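Local coordinates for spore germination protein GerM (Bacillus subtilis subsp. subtilis str. 168, PDB 6GZB), which is of unknown molecular function but affects both sporulation and germination, and carries tandem GerMN domains, at residues Ser49-Lys61 / Gln68-Ala82. Residues are numbered along the deposited sequence; the frame is centred on the assembly and turned at random.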
loop_
_atom_site.group_PDB
_atom_site.type_symbol
_atom_site.label_atom_id
_atom_site.label_comp_id
_atom_site.label_asym_id
_atom_site.label_seq_id
_atom_site.Cartn_x
_atom_site.Cartn_y
_atom_site.Cartn_z
ATOM N N SER A 49 -16.417 -11.569 -14.961
ATOM C CA SER A 49 -17.845 -11.631 -15.378
ATOM C C SER A 49 -18.734 -11.884 -14.159
ATOM O O SER A 49 -19.553 -11.042 -13.790
ATOM C CB SER A 49 -18.039 -12.730 -16.428
ATOM O OG SER A 49 -19.260 -12.560 -17.135
ATOM N N SER A 50 -18.539 -13.025 -13.506
ATOM C CA SER A 50 -19.194 -13.290 -12.230
ATOM C C SER A 50 -18.313 -12.880 -11.039
ATOM O O SER A 50 -18.718 -13.023 -9.885
ATOM C CB SER A 50 -19.567 -14.772 -12.125
ATOM O OG SER A 50 -18.419 -15.596 -12.220
ATOM N N THR A 51 -17.103 -12.400 -11.322
ATOM C CA THR A 51 -16.177 -11.960 -10.274
ATOM C C THR A 51 -15.729 -10.519 -10.497
ATOM O O THR A 51 -15.811 -10.004 -11.607
ATOM C CB THR A 51 -14.914 -12.849 -10.192
ATOM O OG1 THR A 51 -14.160 -12.751 -11.407
ATOM C CG2 THR A 51 -15.281 -14.305 -9.931
ATOM N N VAL A 52 -15.266 -9.880 -9.425
ATOM C CA VAL A 52 -14.639 -8.568 -9.498
ATOM C C VAL A 52 -13.251 -8.627 -8.853
ATOM O O VAL A 52 -13.071 -9.251 -7.805
ATOM C CB VAL A 52 -15.491 -7.517 -8.763
ATOM C CG1 VAL A 52 -14.932 -6.119 -8.978
ATOM C CG2 VAL A 52 -16.928 -7.586 -9.246
ATOM N N MET A 53 -12.267 -8.023 -9.510
ATOM C CA MET A 53 -10.906 -8.004 -8.990
ATOM C C MET A 53 -10.822 -7.042 -7.805
ATOM O O MET A 53 -11.207 -5.889 -7.911
ATOM C CB MET A 53 -9.928 -7.571 -10.085
ATOM C CG MET A 53 -9.826 -8.540 -11.262
ATOM S SD MET A 53 -9.615 -10.258 -10.753
ATOM C CE MET A 53 -7.912 -10.253 -10.207
ATOM N N ARG A 54 -10.335 -7.527 -6.672
ATOM C CA ARG A 54 -10.369 -6.760 -5.432
ATOM C C ARG A 54 -9.021 -6.835 -4.709
ATOM O O ARG A 54 -8.392 -7.886 -4.669
ATOM C CB ARG A 54 -11.482 -7.294 -4.525
ATOM C CG ARG A 54 -11.915 -6.327 -3.448
ATOM C CD ARG A 54 -12.686 -5.173 -4.062
ATOM N NE ARG A 54 -14.010 -5.599 -4.501
ATOM C CZ ARG A 54 -14.804 -4.886 -5.291
ATOM N NH1 ARG A 54 -14.395 -3.722 -5.776
ATOM N NH2 ARG A 54 -16.011 -5.338 -5.594
ATOM N N GLU A 55 -8.600 -5.730 -4.106
ATOM C CA GLU A 55 -7.397 -5.732 -3.278
ATOM C C GLU A 55 -7.676 -6.445 -1.958
ATOM O O GLU A 55 -8.613 -6.100 -1.237
ATOM C CB GLU A 55 -6.906 -4.304 -3.016
ATOM C CG GLU A 55 -6.257 -3.610 -4.208
ATOM C CD GLU A 55 -5.795 -2.182 -3.886
ATOM O OE1 GLU A 55 -5.826 -1.763 -2.700
ATOM O OE2 GLU A 55 -5.358 -1.486 -4.822
ATOM N N LEU A 56 -6.885 -7.471 -1.667
ATOM C CA LEU A 56 -6.842 -8.048 -0.329
ATOM C C LEU A 56 -5.459 -7.825 0.260
ATOM O O LEU A 56 -4.453 -8.198 -0.342
ATOM C CB LEU A 56 -7.158 -9.540 -0.367
ATOM C CG LEU A 56 -8.479 -9.946 -1.013
ATOM C CD1 LEU A 56 -8.599 -11.466 -1.005
ATOM C CD2 LEU A 56 -9.659 -9.310 -0.295
ATOM N N TYR A 57 -5.412 -7.229 1.447
ATOM C CA TYR A 57 -4.140 -6.953 2.092
ATOM C C TYR A 57 -3.730 -8.137 2.960
ATOM O O TYR A 57 -4.134 -8.275 4.121
ATOM C CB TYR A 57 -4.190 -5.623 2.863
ATOM C CG TYR A 57 -4.046 -4.434 1.929
ATOM C CD1 TYR A 57 -5.109 -4.029 1.133
ATOM C CD2 TYR A 57 -2.802 -3.883 1.670
ATOM C CE1 TYR A 57 -4.960 -3.020 0.194
ATOM C CE2 TYR A 57 -2.648 -2.878 0.732
ATOM C CZ TYR A 57 -3.727 -2.463 -0.017
ATOM O OH TYR A 57 -3.562 -1.466 -0.966
ATOM N N LEU A 58 -2.979 -9.036 2.335
ATOM C CA LEU A 58 -2.554 -10.269 2.974
ATOM C C LEU A 58 -1.171 -10.084 3.583
ATOM O O LEU A 58 -0.562 -9.017 3.457
ATOM C CB LEU A 58 -2.531 -11.404 1.938
ATOM C CG LEU A 58 -3.847 -11.624 1.194
ATOM C CD1 LEU A 58 -3.674 -12.661 0.098
ATOM C CD2 LEU A 58 -4.959 -12.032 2.151
ATOM N N ILE A 59 -0.667 -11.134 4.229
ATOM C CA ILE A 59 0.665 -11.097 4.807
ATOM C C ILE A 59 1.608 -11.996 4.016
ATOM O O ILE A 59 1.346 -13.177 3.850
ATOM C CB ILE A 59 0.627 -11.523 6.281
ATOM C CG1 ILE A 59 -0.314 -10.595 7.067
ATOM C CG2 ILE A 59 2.028 -11.482 6.878
ATOM C CD1 ILE A 59 -0.721 -11.121 8.421
ATOM N N ASP A 60 2.701 -11.436 3.520
ATOM C CA ASP A 60 3.653 -12.216 2.736
ATOM C C ASP A 60 4.636 -12.976 3.632
ATOM O O ASP A 60 4.543 -12.925 4.863
ATOM C CB ASP A 60 4.358 -11.341 1.679
ATOM C CG ASP A 60 5.636 -10.689 2.174
ATOM O OD1 ASP A 60 5.907 -10.660 3.403
ATOM O OD2 ASP A 60 6.343 -10.128 1.299
ATOM N N LYS A 61 5.513 -13.760 3.018
ATOM C CA LYS A 61 6.273 -14.750 3.774
ATOM C C LYS A 61 7.303 -14.101 4.674
ATOM O O LYS A 61 7.816 -14.738 5.591
ATOM C CB LYS A 61 6.945 -15.766 2.852
ATOM C CG LYS A 61 7.934 -15.178 1.870
ATOM C CD LYS A 61 8.707 -16.291 1.169
ATOM C CE LYS A 61 8.693 -16.137 -0.342
ATOM N NZ LYS A 61 9.373 -14.892 -0.785
ATOM N N GLN A 68 -2.778 -8.028 -2.518
ATOM C CA GLN A 68 -2.912 -8.968 -3.614
ATOM C C GLN A 68 -4.285 -8.828 -4.240
ATOM O O GLN A 68 -5.300 -8.975 -3.561
ATOM C CB GLN A 68 -2.701 -10.398 -3.131
ATOM C CG GLN A 68 -1.269 -10.697 -2.728
ATOM C CD GLN A 68 -0.367 -10.874 -3.929
ATOM O OE1 GLN A 68 -0.365 -11.933 -4.563
ATOM N NE2 GLN A 68 0.385 -9.826 -4.269
ATOM N N THR A 69 -4.311 -8.488 -5.528
ATOM C CA THR A 69 -5.572 -8.240 -6.218
ATOM C C THR A 69 -6.111 -9.529 -6.809
ATOM O O THR A 69 -5.441 -10.188 -7.600
ATOM C CB THR A 69 -5.420 -7.159 -7.298
ATOM O OG1 THR A 69 -5.285 -5.880 -6.662
ATOM C CG2 THR A 69 -6.649 -7.121 -8.200
ATOM N N LEU A 70 -7.281 -9.936 -6.327
ATOM C CA LEU A 70 -7.777 -11.294 -6.519
ATOM C C LEU A 70 -9.255 -11.276 -6.898
ATOM O O LEU A 70 -9.970 -10.340 -6.549
ATOM C CB LEU A 70 -7.572 -12.114 -5.243
ATOM C CG LEU A 70 -6.112 -12.415 -4.926
ATOM C CD1 LEU A 70 -5.970 -12.964 -3.514
ATOM C CD2 LEU A 70 -5.538 -13.372 -5.963
ATOM N N PRO A 71 -9.713 -12.310 -7.623
ATOM C CA PRO A 71 -11.088 -12.362 -8.121
ATOM C C PRO A 71 -12.090 -12.732 -7.035
ATOM O O PRO A 71 -12.007 -13.811 -6.462
ATOM C CB PRO A 71 -11.034 -13.462 -9.187
ATOM C CG PRO A 71 -9.943 -14.367 -8.740
ATOM C CD PRO A 71 -8.943 -13.510 -8.001
ATOM N N LEU A 72 -13.003 -11.821 -6.726
ATOM C CA LEU A 72 -14.036 -12.082 -5.725
ATOM C C LEU A 72 -15.410 -12.104 -6.388
ATOM O O LEU A 72 -15.697 -11.263 -7.228
ATOM C CB LEU A 72 -14.010 -10.992 -4.652
ATOM C CG LEU A 72 -13.230 -11.285 -3.369
ATOM C CD1 LEU A 72 -11.833 -11.786 -3.677
ATOM C CD2 LEU A 72 -13.176 -10.044 -2.489
ATOM N N PRO A 73 -16.284 -13.029 -5.968
ATOM C CA PRO A 73 -17.646 -13.104 -6.514
ATOM C C PRO A 73 -18.409 -11.786 -6.388
ATOM O O PRO A 73 -18.289 -11.100 -5.377
ATOM C CB PRO A 73 -18.318 -14.180 -5.657
ATOM C CG PRO A 73 -17.222 -14.910 -4.968
ATOM C CD PRO A 73 -16.085 -13.943 -4.833
ATOM N N LYS A 74 -19.178 -11.429 -7.410
ATOM C CA LYS A 74 -20.114 -10.312 -7.310
ATOM C C LYS A 74 -20.936 -10.405 -6.024
ATOM O O LYS A 74 -21.333 -11.485 -5.594
ATOM C CB LYS A 74 -21.053 -10.277 -8.520
ATOM C CG LYS A 74 -20.830 -9.091 -9.446
ATOM C CD LYS A 74 -19.915 -9.448 -10.605
ATOM C CE LYS A 74 -20.430 -8.858 -11.909
ATOM N NZ LYS A 74 -19.345 -8.643 -12.905
ATOM N N SER A 75 -21.198 -9.256 -5.419
ATOM C CA SER A 75 -21.766 -9.213 -4.083
ATOM C C SER A 75 -22.592 -7.938 -3.920
ATOM O O SER A 75 -22.358 -6.951 -4.614
ATOM C CB SER A 75 -20.636 -9.237 -3.051
ATOM O OG SER A 75 -21.111 -8.954 -1.747
ATOM N N GLU A 76 -23.524 -7.951 -2.974
ATOM C CA GLU A 76 -24.280 -6.755 -2.621
ATOM C C GLU A 76 -23.570 -5.934 -1.550
ATOM O O GLU A 76 -23.823 -4.741 -1.405
ATOM C CB GLU A 76 -25.676 -7.150 -2.143
ATOM C CG GLU A 76 -26.495 -7.878 -3.200
ATOM C CD GLU A 76 -26.753 -7.028 -4.436
ATOM O OE1 GLU A 76 -26.678 -5.787 -4.337
ATOM O OE2 GLU A 76 -27.027 -7.603 -5.511
ATOM N N SER A 77 -22.641 -6.569 -0.841
ATOM C CA SER A 77 -21.903 -5.917 0.236
ATOM C C SER A 77 -20.408 -6.185 0.095
ATOM O O SER A 77 -19.842 -7.091 0.719
ATOM C CB SER A 77 -22.406 -6.396 1.597
ATOM O OG SER A 77 -22.757 -7.764 1.554
ATOM N N THR A 78 -19.782 -5.395 -0.764
ATOM C CA THR A 78 -18.427 -5.668 -1.230
ATOM C C THR A 78 -17.382 -5.425 -0.140
ATOM O O THR A 78 -16.409 -6.167 -0.037
ATOM C CB THR A 78 -18.086 -4.806 -2.456
ATOM O OG1 THR A 78 -18.417 -3.433 -2.190
ATOM C CG2 THR A 78 -18.859 -5.300 -3.671
ATOM N N ALA A 79 -17.599 -4.401 0.678
ATOM C CA ALA A 79 -16.691 -4.085 1.766
ATOM C C ALA A 79 -16.664 -5.219 2.773
ATOM O O ALA A 79 -15.599 -5.663 3.203
ATOM C CB ALA A 79 -17.114 -2.794 2.438
ATOM N N LYS A 80 -17.842 -5.701 3.137
ATOM C CA LYS A 80 -17.953 -6.856 4.016
ATOM C C LYS A 80 -17.313 -8.090 3.384
ATOM O O LYS A 80 -16.612 -8.863 4.044
ATOM C CB LYS A 80 -19.425 -7.125 4.322
ATOM C CG LYS A 80 -19.687 -8.465 4.974
ATOM C CD LYS A 80 -21.182 -8.657 5.161
ATOM C CE LYS A 80 -21.484 -9.982 5.840
ATOM N NZ LYS A 80 -22.741 -9.916 6.624
ATOM N N GLN A 81 -17.554 -8.275 2.098
ATOM C CA GLN A 81 -17.034 -9.445 1.404
ATOM C C GLN A 81 -15.510 -9.427 1.403
ATOM O O GLN A 81 -14.868 -10.452 1.625
ATOM C CB GLN A 81 -17.550 -9.474 -0.030
ATOM C CG GLN A 81 -17.103 -10.702 -0.807
ATOM C CD GLN A 81 -17.313 -10.536 -2.287
ATOM O OE1 GLN A 81 -17.058 -9.470 -2.848
ATOM N NE2 GLN A 81 -17.814 -11.586 -2.929
ATOM N N ALA A 82 -14.936 -8.250 1.163
ATOM C CA ALA A 82 -13.484 -8.107 1.127
ATOM C C ALA A 82 -12.860 -8.547 2.456
ATOM O O ALA A 82 -11.880 -9.284 2.471
ATOM C CB ALA A 82 -13.105 -6.672 0.809
#
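Leu56 and Leu70 meet at about a right angle, CD1 of Leu56 lying 3.9 Å from CD1 of Leu70, on the face of an antiparallel beta hairpin of the first GerMN domain that turns toward the helix beginning at Thr78. The same methyl of Leu56 also reaches Leu72, while its CD2 rests 3.5 Å from Ala82 O, so this leucine of strand 51-60 spans the partner strand and the helix. Leu58 extends this packed end toward Phe100 of the neighbouring strand. Six backbone hydrogen bonds between Val52-Leu56 and Gln68-Leu72 zip the hairpin together, the shortest being Val52 N to Leu72 O at 2.6 Å. Further along the same face the packing becomes mixed. Arg54, its CG anti to the backbone N (chi1 -161°) and its chain bent twice beyond, lays CB against Leu72 CD2 and carries its guanidinium to the helix start, where NH2 lies 3.4 Å from Thr78 CG2; Val52 CG1 covers part of one face of that group. Across the sheet, Met53 curls back over Pro71, SD 3.8 Å from Pro71 CB. Thr69 sends OG1 to the backbone of Val336, tying this face to the C-terminal tail. The open end is different in kind: Ser49 and Ser50 are exposed and poorly ordered. Lys74 NZ donates to Ser49 O from above the carbonyl plane, at a nominal 2.6 Å that this disorder makes uncertain, whereas Lys74 N bonds Ser50 O almost straight (171° at the hydrogen). The example shows a division of labour: apolar packing unites hairpin and helix at the buried end, while hydrogen bonds to carbonyls hold the first modelled residues at the solvent end.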